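Local coordinates for extracellular sialidase/neuraminidase, putative (Aspergillus fumigatus, PDB 2XZI), which hydrolyses sialic acid glycosides as a probably secreted sialidase that acts as a KDNase, apparently preferring the deaminated sugar KDN, at residues F35-V43 / K364-W372; V95-T106 / L117-T125. All blocks are in the same frame, centred on the assembly; numbering follows the deposited sequence.

Contact 1 of 2, residues F35-V43 / K364-W372; sequences FHSFRIPAV and KNSYRAIIW. With KDM (deamino-alpha-neuraminic acid), chain C; KDM (deamino-alpha-neuraminic acid), chain D.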
loop_
_atom_site.group_PDB
_atom_site.type_symbol
_atom_site.label_atom_id
_atom_site.label_comp_id
_atom_site.label_asym_id
_atom_site.label_seq_id
_atom_site.Cartn_x
_atom_site.Cartn_y
_atom_site.Cartn_z
ATOM N N PHE A 35 8.402 -4.861 17.474
ATOM C CA PHE A 35 7.010 -4.755 17.045
ATOM C C PHE A 35 6.345 -6.115 17.048
ATOM O O PHE A 35 6.877 -7.100 16.483
ATOM C CB PHE A 35 6.914 -4.104 15.651
ATOM C CG PHE A 35 7.560 -2.755 15.576
ATOM C CD1 PHE A 35 6.859 -1.615 15.912
ATOM C CD2 PHE A 35 8.889 -2.629 15.209
ATOM C CE1 PHE A 35 7.457 -0.367 15.860
ATOM C CE2 PHE A 35 9.518 -1.381 15.162
ATOM C CZ PHE A 35 8.812 -0.245 15.481
ATOM N N HIS A 36 5.179 -6.181 17.683
ATOM C CA HIS A 36 4.369 -7.371 17.661
ATOM C C HIS A 36 4.071 -7.766 16.214
ATOM O O HIS A 36 4.277 -8.918 15.814
ATOM C CB HIS A 36 3.085 -7.084 18.441
ATOM C CG HIS A 36 2.132 -8.230 18.467
ATOM N ND1 HIS A 36 1.307 -8.541 17.408
ATOM C CD2 HIS A 36 1.862 -9.137 19.436
ATOM C CE1 HIS A 36 0.576 -9.599 17.718
ATOM N NE2 HIS A 36 0.900 -9.985 18.940
ATOM N N SER A 37 3.595 -6.788 15.445
ATOM C CA SER A 37 3.102 -7.003 14.088
ATOM C C SER A 37 3.539 -5.930 13.136
ATOM O O SER A 37 3.811 -4.785 13.518
ATOM C CB SER A 37 1.581 -7.034 14.105
ATOM O OG SER A 37 1.101 -8.240 14.669
ATOM N N PHE A 38 3.594 -6.319 11.875
ATOM C CA PHE A 38 3.771 -5.378 10.784
ATOM C C PHE A 38 2.594 -5.546 9.860
ATOM O O PHE A 38 2.241 -6.661 9.510
ATOM C CB PHE A 38 5.065 -5.649 10.050
ATOM C CG PHE A 38 6.294 -5.448 10.907
ATOM C CD1 PHE A 38 6.834 -4.184 11.060
ATOM C CD2 PHE A 38 6.906 -6.522 11.548
ATOM C CE1 PHE A 38 7.968 -3.969 11.830
ATOM C CE2 PHE A 38 8.031 -6.307 12.347
ATOM C CZ PHE A 38 8.570 -5.037 12.468
ATOM N N ARG A 39 1.965 -4.422 9.527
ATOM C CA ARG A 39 0.810 -4.399 8.616
ATOM C C ARG A 39 0.897 -3.194 7.698
ATOM O O ARG A 39 1.752 -2.325 7.880
ATOM C CB ARG A 39 -0.491 -4.340 9.421
ATOM C CG ARG A 39 -0.916 -5.663 10.066
ATOM C CD ARG A 39 -2.423 -5.716 10.311
ATOM N NE ARG A 39 -3.112 -5.581 9.041
ATOM C CZ ARG A 39 -4.349 -5.141 8.872
ATOM N NH1 ARG A 39 -5.112 -4.817 9.903
ATOM N NH2 ARG A 39 -4.813 -5.015 7.631
ATOM N N ILE A 40 0.022 -3.178 6.696
ATOM C CA ILE A 40 -0.190 -1.991 5.863
ATOM C C ILE A 40 1.042 -1.626 5.018
ATOM O O ILE A 40 1.647 -0.569 5.208
ATOM C CB ILE A 40 -0.708 -0.763 6.689
ATOM C CG1 ILE A 40 -1.664 -1.163 7.837
ATOM C CG2 ILE A 40 -1.384 0.237 5.772
ATOM C CD1 ILE A 40 -2.895 -1.926 7.429
ATOM N N PRO A 41 1.418 -2.513 4.080
ATOM C CA PRO A 41 2.608 -2.329 3.237
ATOM C C PRO A 41 2.480 -1.246 2.163
ATOM O O PRO A 41 1.386 -0.965 1.658
ATOM C CB PRO A 41 2.764 -3.690 2.549
ATOM C CG PRO A 41 1.348 -4.204 2.479
ATOM C CD PRO A 41 0.774 -3.815 3.819
ATOM N N ALA A 42 3.614 -0.653 1.815
ATOM C CA ALA A 42 3.700 0.211 0.644
ATOM C C ALA A 42 5.088 0.028 0.072
ATOM O O ALA A 42 6.049 -0.023 0.837
ATOM C CB ALA A 42 3.502 1.642 1.045
ATOM N N VAL A 43 5.222 -0.016 -1.242
ATOM C CA VAL A 43 6.534 -0.211 -1.879
ATOM C C VAL A 43 6.667 0.633 -3.139
ATOM O O VAL A 43 5.709 0.762 -3.926
ATOM C CB VAL A 43 6.816 -1.718 -2.171
ATOM C CG1 VAL A 43 5.867 -2.279 -3.252
ATOM C CG2 VAL A 43 8.287 -1.955 -2.525
ATOM N N LYS A 364 -6.389 -9.828 19.007
ATOM C CA LYS A 364 -5.340 -8.797 18.977
ATOM C C LYS A 364 -3.929 -9.353 19.052
ATOM O O LYS A 364 -2.967 -8.667 18.693
ATOM C CB LYS A 364 -5.544 -7.781 20.111
ATOM C CG LYS A 364 -5.256 -8.326 21.508
ATOM C CD LYS A 364 -5.752 -7.383 22.591
ATOM C CE LYS A 364 -5.561 -7.988 23.975
ATOM N NZ LYS A 364 -6.175 -7.133 25.042
ATOM N N ASN A 365 -3.793 -10.594 19.510
ATOM C CA ASN A 365 -2.471 -11.175 19.664
ATOM C C ASN A 365 -1.980 -12.021 18.484
ATOM O O ASN A 365 -0.894 -12.596 18.557
ATOM C CB ASN A 365 -2.363 -11.969 20.977
ATOM C CG ASN A 365 -0.917 -12.287 21.344
ATOM O OD1 ASN A 365 -0.033 -11.424 21.267
ATOM N ND2 ASN A 365 -0.668 -13.530 21.749
ATOM N N SER A 366 -2.761 -12.078 17.406
ATOM C CA SER A 366 -2.317 -12.766 16.203
ATOM C C SER A 366 -1.196 -11.988 15.504
ATOM O O SER A 366 -1.375 -10.836 15.080
ATOM C CB SER A 366 -3.481 -13.040 15.259
ATOM O OG SER A 366 -4.284 -14.102 15.768
ATOM N N TYR A 367 -0.026 -12.608 15.426
ATOM C CA TYR A 367 1.152 -11.981 14.836
ATOM C C TYR A 367 0.979 -11.772 13.336
ATOM O O TYR A 367 0.559 -12.671 12.613
ATOM C CB TYR A 367 2.394 -12.824 15.124
ATOM C CG TYR A 367 2.737 -12.864 16.605
ATOM C CD1 TYR A 367 3.427 -11.811 17.214
ATOM C CD2 TYR A 367 2.348 -13.952 17.399
ATOM C CE1 TYR A 367 3.730 -11.838 18.575
ATOM C CE2 TYR A 367 2.650 -13.985 18.763
ATOM C CZ TYR A 367 3.329 -12.922 19.337
ATOM O OH TYR A 367 3.628 -12.952 20.691
ATOM N N ARG A 368 1.308 -10.563 12.888
ATOM C CA ARG A 368 1.198 -10.247 11.469
ATOM C C ARG A 368 2.561 -9.929 10.889
ATOM O O ARG A 368 3.331 -9.160 11.473
ATOM C CB ARG A 368 0.272 -9.054 11.245
ATOM C CG ARG A 368 -1.045 -9.139 11.964
ATOM C CD ARG A 368 -1.879 -10.339 11.513
ATOM N NE ARG A 368 -3.232 -10.274 12.059
ATOM C CZ ARG A 368 -4.221 -9.569 11.508
ATOM N NH1 ARG A 368 -4.016 -8.879 10.379
ATOM N NH2 ARG A 368 -5.419 -9.549 12.085
ATOM N N ALA A 369 2.857 -10.530 9.735
ATOM C CA ALA A 369 4.130 -10.335 9.040
ATOM C C ALA A 369 3.881 -9.853 7.611
ATOM O O ALA A 369 2.754 -9.898 7.134
ATOM C CB ALA A 369 4.963 -11.613 9.046
ATOM N N ILE A 370 4.935 -9.393 6.949
ATOM C CA ILE A 370 4.820 -8.970 5.555
ATOM C C ILE A 370 5.820 -9.706 4.669
ATOM O O ILE A 370 7.011 -9.735 4.953
ATOM C CB ILE A 370 4.923 -7.424 5.405
ATOM C CG1 ILE A 370 3.819 -6.744 6.217
ATOM C CG2 ILE A 370 4.845 -7.033 3.940
ATOM C CD1 ILE A 370 3.945 -5.206 6.319
ATOM N N ILE A 371 5.295 -10.301 3.601
ATOM C CA ILE A 371 6.072 -11.075 2.640
ATOM C C ILE A 371 6.471 -10.180 1.480
ATOM O O ILE A 371 5.670 -9.345 1.043
ATOM C CB ILE A 371 5.235 -12.271 2.094
ATOM C CG1 ILE A 371 4.775 -13.225 3.203
ATOM C CG2 ILE A 371 5.966 -13.014 0.954
ATOM C CD1 ILE A 371 5.732 -13.419 4.319
ATOM N N TRP A 372 7.708 -10.341 1.004
ATOM C CA TRP A 372 8.170 -9.734 -0.241
ATOM C C TRP A 372 8.235 -10.768 -1.355
ATOM O O TRP A 372 8.811 -11.851 -1.186
ATOM C CB TRP A 372 9.546 -9.122 -0.020
ATOM C CG TRP A 372 10.304 -8.679 -1.227
ATOM C CD1 TRP A 372 11.485 -9.215 -1.672
ATOM C CD2 TRP A 372 9.999 -7.585 -2.103
ATOM N NE1 TRP A 372 11.923 -8.534 -2.783
ATOM C CE2 TRP A 372 11.039 -7.526 -3.065
ATOM C CE3 TRP A 372 8.943 -6.656 -2.184
ATOM C CZ2 TRP A 372 11.065 -6.569 -4.081
ATOM C CZ3 TRP A 372 8.970 -5.709 -3.205
ATOM C CH2 TRP A 372 10.033 -5.675 -4.135
HETATM C C2 KDM C . -8.361 -2.261 8.622
HETATM C C1 KDM C . -8.547 -3.629 7.977
HETATM C C3 KDM C . -6.866 -1.904 8.715
HETATM C C4 KDM C . -6.595 -0.371 8.704
HETATM C C5 KDM C . -7.827 0.500 8.978
HETATM C C6 KDM C . -8.942 0.136 7.965
HETATM C C7 KDM C . -10.297 0.780 8.299
HETATM C C8 KDM C . -11.306 0.531 7.163
HETATM C C9 KDM C . -12.664 1.119 7.504
HETATM O O5 KDM C . -7.491 1.910 8.929
HETATM O O1A KDM C . -7.591 -4.439 8.011
HETATM O O1B KDM C . -9.675 -3.838 7.471
HETATM O O4 KDM C . -5.609 -0.096 9.699
HETATM O O6 KDM C . -9.156 -1.310 7.848
HETATM O O7 KDM C . -10.793 0.214 9.515
HETATM O O8 KDM C . -10.861 1.146 5.945
HETATM O O9 KDM C . -12.515 2.547 7.562
HETATM O O2 KDM C . -8.921 -2.398 9.934
HETATM C C2 KDM D . -9.573 -13.870 8.089
HETATM C C1 KDM D . -9.980 -13.156 6.779
HETATM C C3 KDM D . -8.293 -14.716 7.894
HETATM C C4 KDM D . -7.049 -13.820 7.719
HETATM C C5 KDM D . -6.963 -12.755 8.825
HETATM C C6 KDM D . -8.287 -11.965 8.931
HETATM C C7 KDM D . -8.452 -10.874 10.010
HETATM C C8 KDM D . -9.845 -10.201 9.886
HETATM C C9 KDM D . -10.147 -9.139 10.969
HETATM O O5 KDM D . -5.879 -11.851 8.559
HETATM O O1A KDM D . -10.411 -11.982 6.875
HETATM O O1B KDM D . -9.851 -13.797 5.709
HETATM O O4 KDM D . -5.882 -14.650 7.735
HETATM O O6 KDM D . -9.368 -12.922 9.164
HETATM O O7 KDM D . -8.304 -11.448 11.318
HETATM O O8 KDM D . -9.993 -9.614 8.586
HETATM O O9 KDM D . -8.958 -8.465 11.399
HETATM O O2 KDM D . -10.634 -14.744 8.503
HETATM O O HOH W 1 0.606 -8.238 7.926
#

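Contact 2 of 2, residues V95-T106 / L117-T125; sequences VGSGAGTWGNPT and LFLSWNGAT. With NA (sodium ion), chain E.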
loop_
_atom_site.group_PDB
_atom_site.type_symbol
_atom_site.label_atom_id
_atom_site.label_comp_id
_atom_site.label_asym_id
_atom_site.label_seq_id
_atom_site.Cartn_x
_atom_site.Cartn_y
_atom_site.Cartn_z
ATOM N N VAL A 95 8.940 7.749 11.107
ATOM C CA VAL A 95 8.402 8.552 12.208
ATOM C C VAL A 95 7.783 7.634 13.252
ATOM O O VAL A 95 7.127 6.654 12.904
ATOM C CB VAL A 95 7.365 9.603 11.703
ATOM C CG1 VAL A 95 6.196 8.938 10.947
ATOM C CG2 VAL A 95 6.857 10.474 12.855
ATOM N N GLY A 96 8.001 7.943 14.527
ATOM C CA GLY A 96 7.488 7.114 15.623
ATOM C C GLY A 96 7.159 7.912 16.873
ATOM O O GLY A 96 6.869 7.346 17.931
ATOM N N SER A 97 7.189 9.235 16.754
ATOM C CA SER A 97 6.995 10.124 17.903
ATOM C C SER A 97 5.663 9.918 18.633
ATOM O O SER A 97 4.614 9.829 18.004
ATOM C CB SER A 97 7.143 11.583 17.461
ATOM O OG SER A 97 6.290 11.887 16.367
ATOM N N GLY A 98 5.711 9.849 19.961
ATOM C CA GLY A 98 4.496 9.699 20.756
ATOM C C GLY A 98 4.003 8.262 20.802
ATOM O O GLY A 98 4.685 7.347 20.311
ATOM N N ALA A 99 2.821 8.058 21.389
ATOM C CA ALA A 99 2.203 6.724 21.505
ATOM C C ALA A 99 0.923 6.644 20.659
ATOM O O ALA A 99 0.073 5.753 20.841
ATOM C CB ALA A 99 1.906 6.405 22.955
ATOM N N GLY A 100 0.805 7.590 19.733
ATOM C CA GLY A 100 -0.273 7.592 18.765
ATOM C C GLY A 100 0.061 6.716 17.574
ATOM O O GLY A 100 1.079 6.004 17.550
ATOM N N THR A 101 -0.798 6.795 16.570
ATOM C CA THR A 101 -0.746 5.952 15.385
ATOM C C THR A 101 -0.207 6.752 14.217
ATOM O O THR A 101 -0.826 7.744 13.814
ATOM C CB THR A 101 -2.177 5.466 14.983
ATOM O OG1 THR A 101 -2.787 4.721 16.044
ATOM C CG2 THR A 101 -2.161 4.659 13.669
ATOM N N TRP A 102 0.944 6.337 13.689
ATOM C CA TRP A 102 1.457 6.831 12.415
ATOM C C TRP A 102 1.289 5.712 11.399
ATOM O O TRP A 102 1.866 4.636 11.576
ATOM C CB TRP A 102 2.944 7.190 12.504
ATOM C CG TRP A 102 3.263 8.339 13.396
ATOM C CD1 TRP A 102 3.661 8.265 14.692
ATOM C CD2 TRP A 102 3.195 9.734 13.068
ATOM N NE1 TRP A 102 3.858 9.534 15.200
ATOM C CE2 TRP A 102 3.578 10.449 14.223
ATOM C CE3 TRP A 102 2.858 10.447 11.906
ATOM C CZ2 TRP A 102 3.624 11.852 14.259
ATOM C CZ3 TRP A 102 2.908 11.836 11.941
ATOM C CH2 TRP A 102 3.291 12.520 13.108
ATOM N N GLY A 103 0.538 5.952 10.330
ATOM C CA GLY A 103 0.287 4.870 9.383
ATOM C C GLY A 103 -0.225 5.258 8.024
ATOM O O GLY A 103 -0.043 6.387 7.568
ATOM N N ASN A 104 -0.876 4.293 7.378
ATOM C CA ASN A 104 -1.358 4.456 5.998
ATOM C C ASN A 104 -0.264 4.933 5.027
ATOM O O ASN A 104 -0.454 5.901 4.294
ATOM C CB ASN A 104 -2.552 5.428 5.953
ATOM C CG ASN A 104 -3.832 4.799 6.433
ATOM O OD1 ASN A 104 -3.990 4.516 7.631
ATOM N ND2 ASN A 104 -4.746 4.541 5.511
ATOM N N PRO A 105 0.906 4.277 5.019
ATOM C CA PRO A 105 1.930 4.797 4.107
ATOM C C PRO A 105 1.460 4.834 2.653
ATOM O O PRO A 105 0.968 3.830 2.125
ATOM C CB PRO A 105 3.087 3.792 4.273
ATOM C CG PRO A 105 2.413 2.547 4.739
ATOM C CD PRO A 105 1.338 3.016 5.648
ATOM N N THR A 106 1.599 6.003 2.020
ATOM C CA THR A 106 1.210 6.189 0.618
ATOM C C THR A 106 2.301 7.002 -0.094
ATOM O O THR A 106 2.209 8.226 -0.208
ATOM C CB THR A 106 -0.179 6.852 0.500
ATOM O OG1 THR A 106 -1.090 6.178 1.369
ATOM C CG2 THR A 106 -0.715 6.765 -0.923
ATOM N N LEU A 117 6.036 10.867 0.946
ATOM C CA LEU A 117 5.292 9.867 1.695
ATOM C C LEU A 117 4.150 10.549 2.453
ATOM O O LEU A 117 4.364 11.277 3.428
ATOM C CB LEU A 117 6.215 9.061 2.623
ATOM C CG LEU A 117 5.555 8.028 3.534
ATOM C CD1 LEU A 117 5.152 6.819 2.749
ATOM C CD2 LEU A 117 6.556 7.626 4.589
ATOM N N PHE A 118 2.935 10.328 1.968
ATOM C CA PHE A 118 1.754 10.746 2.711
ATOM C C PHE A 118 1.410 9.711 3.773
ATOM O O PHE A 118 1.605 8.522 3.566
ATOM C CB PHE A 118 0.564 10.938 1.763
ATOM C CG PHE A 118 0.669 12.160 0.881
ATOM C CD1 PHE A 118 1.328 12.108 -0.358
ATOM C CD2 PHE A 118 0.114 13.378 1.303
ATOM C CE1 PHE A 118 1.439 13.265 -1.161
ATOM C CE2 PHE A 118 0.225 14.533 0.499
ATOM C CZ PHE A 118 0.884 14.458 -0.733
ATOM N N LEU A 119 0.907 10.183 4.913
ATOM C CA LEU A 119 0.621 9.325 6.064
ATOM C C LEU A 119 -0.619 9.832 6.769
ATOM O O LEU A 119 -0.917 11.019 6.681
ATOM C CB LEU A 119 1.755 9.388 7.106
ATOM C CG LEU A 119 3.173 9.053 6.701
ATOM C CD1 LEU A 119 4.171 9.471 7.783
ATOM C CD2 LEU A 119 3.278 7.570 6.443
ATOM N N SER A 120 -1.303 8.941 7.480
ATOM C CA SER A 120 -2.370 9.301 8.400
ATOM C C SER A 120 -1.852 9.215 9.841
ATOM O O SER A 120 -0.918 8.447 10.138
ATOM C CB SER A 120 -3.553 8.345 8.215
ATOM O OG SER A 120 -4.127 8.449 6.911
ATOM N N TRP A 121 -2.445 10.024 10.724
ATOM C CA TRP A 121 -2.120 10.002 12.144
ATOM C C TRP A 121 -3.408 10.100 12.939
ATOM O O TRP A 121 -4.358 10.775 12.508
ATOM C CB TRP A 121 -1.241 11.210 12.479
ATOM C CG TRP A 121 -0.927 11.360 13.921
ATOM C CD1 TRP A 121 0.148 10.829 14.561
ATOM C CD2 TRP A 121 -1.664 12.105 14.910
ATOM N NE1 TRP A 121 0.130 11.177 15.885
ATOM C CE2 TRP A 121 -0.970 11.959 16.131
ATOM C CE3 TRP A 121 -2.854 12.861 14.890
ATOM C CZ2 TRP A 121 -1.415 12.551 17.331
ATOM C CZ3 TRP A 121 -3.300 13.445 16.093
ATOM C CH2 TRP A 121 -2.577 13.280 17.286
ATOM N N ASN A 122 -3.436 9.460 14.099
ATOM C CA ASN A 122 -4.410 9.784 15.149
ATOM C C ASN A 122 -3.746 9.696 16.509
ATOM O O ASN A 122 -2.685 9.064 16.665
ATOM C CB ASN A 122 -5.699 8.926 15.096
ATOM C CG ASN A 122 -5.426 7.442 15.135
ATOM O OD1 ASN A 122 -5.384 6.779 14.099
ATOM N ND2 ASN A 122 -5.223 6.903 16.341
ATOM N N GLY A 123 -4.390 10.303 17.499
ATOM C CA GLY A 123 -3.860 10.343 18.853
ATOM C C GLY A 123 -3.834 9.025 19.578
ATOM O O GLY A 123 -4.558 8.092 19.224
ATOM N N ALA A 124 -3.017 8.990 20.637
ATOM C CA ALA A 124 -2.745 7.792 21.446
ATOM C C ALA A 124 -3.976 7.187 22.128
ATOM O O ALA A 124 -3.999 5.991 22.433
ATOM C CB ALA A 124 -1.668 8.104 22.495
ATOM N N THR A 125 -4.989 8.016 22.372
ATOM C CA THR A 125 -6.134 7.593 23.168
ATOM C C THR A 125 -7.410 7.607 22.349
ATOM O O THR A 125 -8.506 7.557 22.904
ATOM C CB THR A 125 -6.320 8.480 24.423
ATOM O OG1 THR A 125 -6.509 9.842 24.021
ATOM C CG2 THR A 125 -5.104 8.359 25.367
HETATM NA NA NA E . 5.362 5.717 18.673
HETATM O O HOH W 2 1.815 9.946 18.270
HETATM O O HOH W 3 -1.542 4.494 22.630
HETATM O O HOH W 4 3.620 6.198 17.307
HETATM O O HOH W 5 -4.688 5.153 18.884
HETATM O O HOH W 6 6.880 4.081 19.752
#

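Contact 1 of 2, residues F35-V43 / K364-W372
Strands 37-43 and 368-372 cross at 58° between their N-to-C directions and approach to 4.7 Å, meeting near S37-R368 and F38-A369, where one backbone bond, F38 N to R368 O at 2.9 Å, joins them. The strands then diverge, and water 1 bridges F38 O and A369 O. S37 OG accepts from R368 N at 2.9 Å and also pairs with H36 ND1, so it ties the imidazole to the opposite backbone. With CG anti to the H36 backbone N (chi1 178°), that ring lies over the Y367 ring as an offset stack, planes at 16°. At its far edge NE2 donates to N365 OD1 at 2.9 Å, from above the carbonyl plane; a second, weak bond goes to N365 O. Both ring nitrogens are thereby engaged, which fixes the ring's rotation. Further along, I370 CD1 packs against F38 CB, and V43 CG2 meets W372 CZ3 at 3.9 Å. R39 and R368 run alongside each other in one direction, with R39 NE 3.7 Å from R368 NH1. Salt bridges to E354 and D356 respectively hold them. R39 donates from NH1 and, at 2.9 Å, from NH2 to O1A of the chain C ligand; R245 and R302 also bond this ligand, consistent with the sialidase arginine triad around the carboxylate. The two acids probably position the guanidinium groups, R39 toward O1A and R368 beside the chain D sugar.

Contact 2 of 2, residues V95-T106 / L117-T125
G103 O accepts the N-H of S120 at 2.8 Å, and G103 N returns a bond to S120 O, making a hydrogen-bonded antiparallel pair. T101 with N122 and T106 with F118 form two more such pairs, but the register slips by one residue between G103 and T106, a beta bulge. N104 sits in this bulge, its CB 3.5 Å from S120 OG; its amide is held by V185 and R151. Between the first two pairs, W102 and W121 meet edge to face: CD1 of W121 stands over the centre of the W102 ring, 3.5 Å from CE2, with the planes at 57°. V95 CG2 covers the opposite face of W102, clamping the indole. Its rotation is fixed by NE1, which donates to S97 O at 2.9 Å, in the carbonyl plane and on a lone pair. Water 2 also donates to S97 O and accepts from G100 N and W121 NE1, linking W121 to the loop that W102 already grips through S97 O. V95 CG1 and L119 CD1 touch tip to tip at 3.8 Å. The loop 96-100 binds sodium through G96 O, at 2.3 Å, and G98 O; D67, N69 and two waters complete the site, and one of these, water 4, donates to G100 O. This is a bulged beta hairpin, the first two strands of an antiparallel four-stranded blade of the sialidase propeller, entered through a sodium-binding loop.

In the fold
Both contacts are largely buried, but they hold different elements. Contact 1 brings together strands of two separate antiparallel sheets, far apart in sequence, and so sets the sheet that starts with 37-45 against the one pairing 12-18 with 368-375, where the ring of the propeller probably meets itself; contact 2 joins neighbouring strands within one sheet and is nested inside the loop that contact 1 closes. Accordingly, the paired backbone ladder of the hairpin gives way in contact 1 to a single backbone-to-backbone bond, side-chain bonds, a bridging water and arginines beside bound sugars. Metal binding belongs to contact 2, in its more exposed loop. The two meet where P105 CG lies 3.2 Å from I40 O, which sets the bulge of the hairpin against the pocket strand.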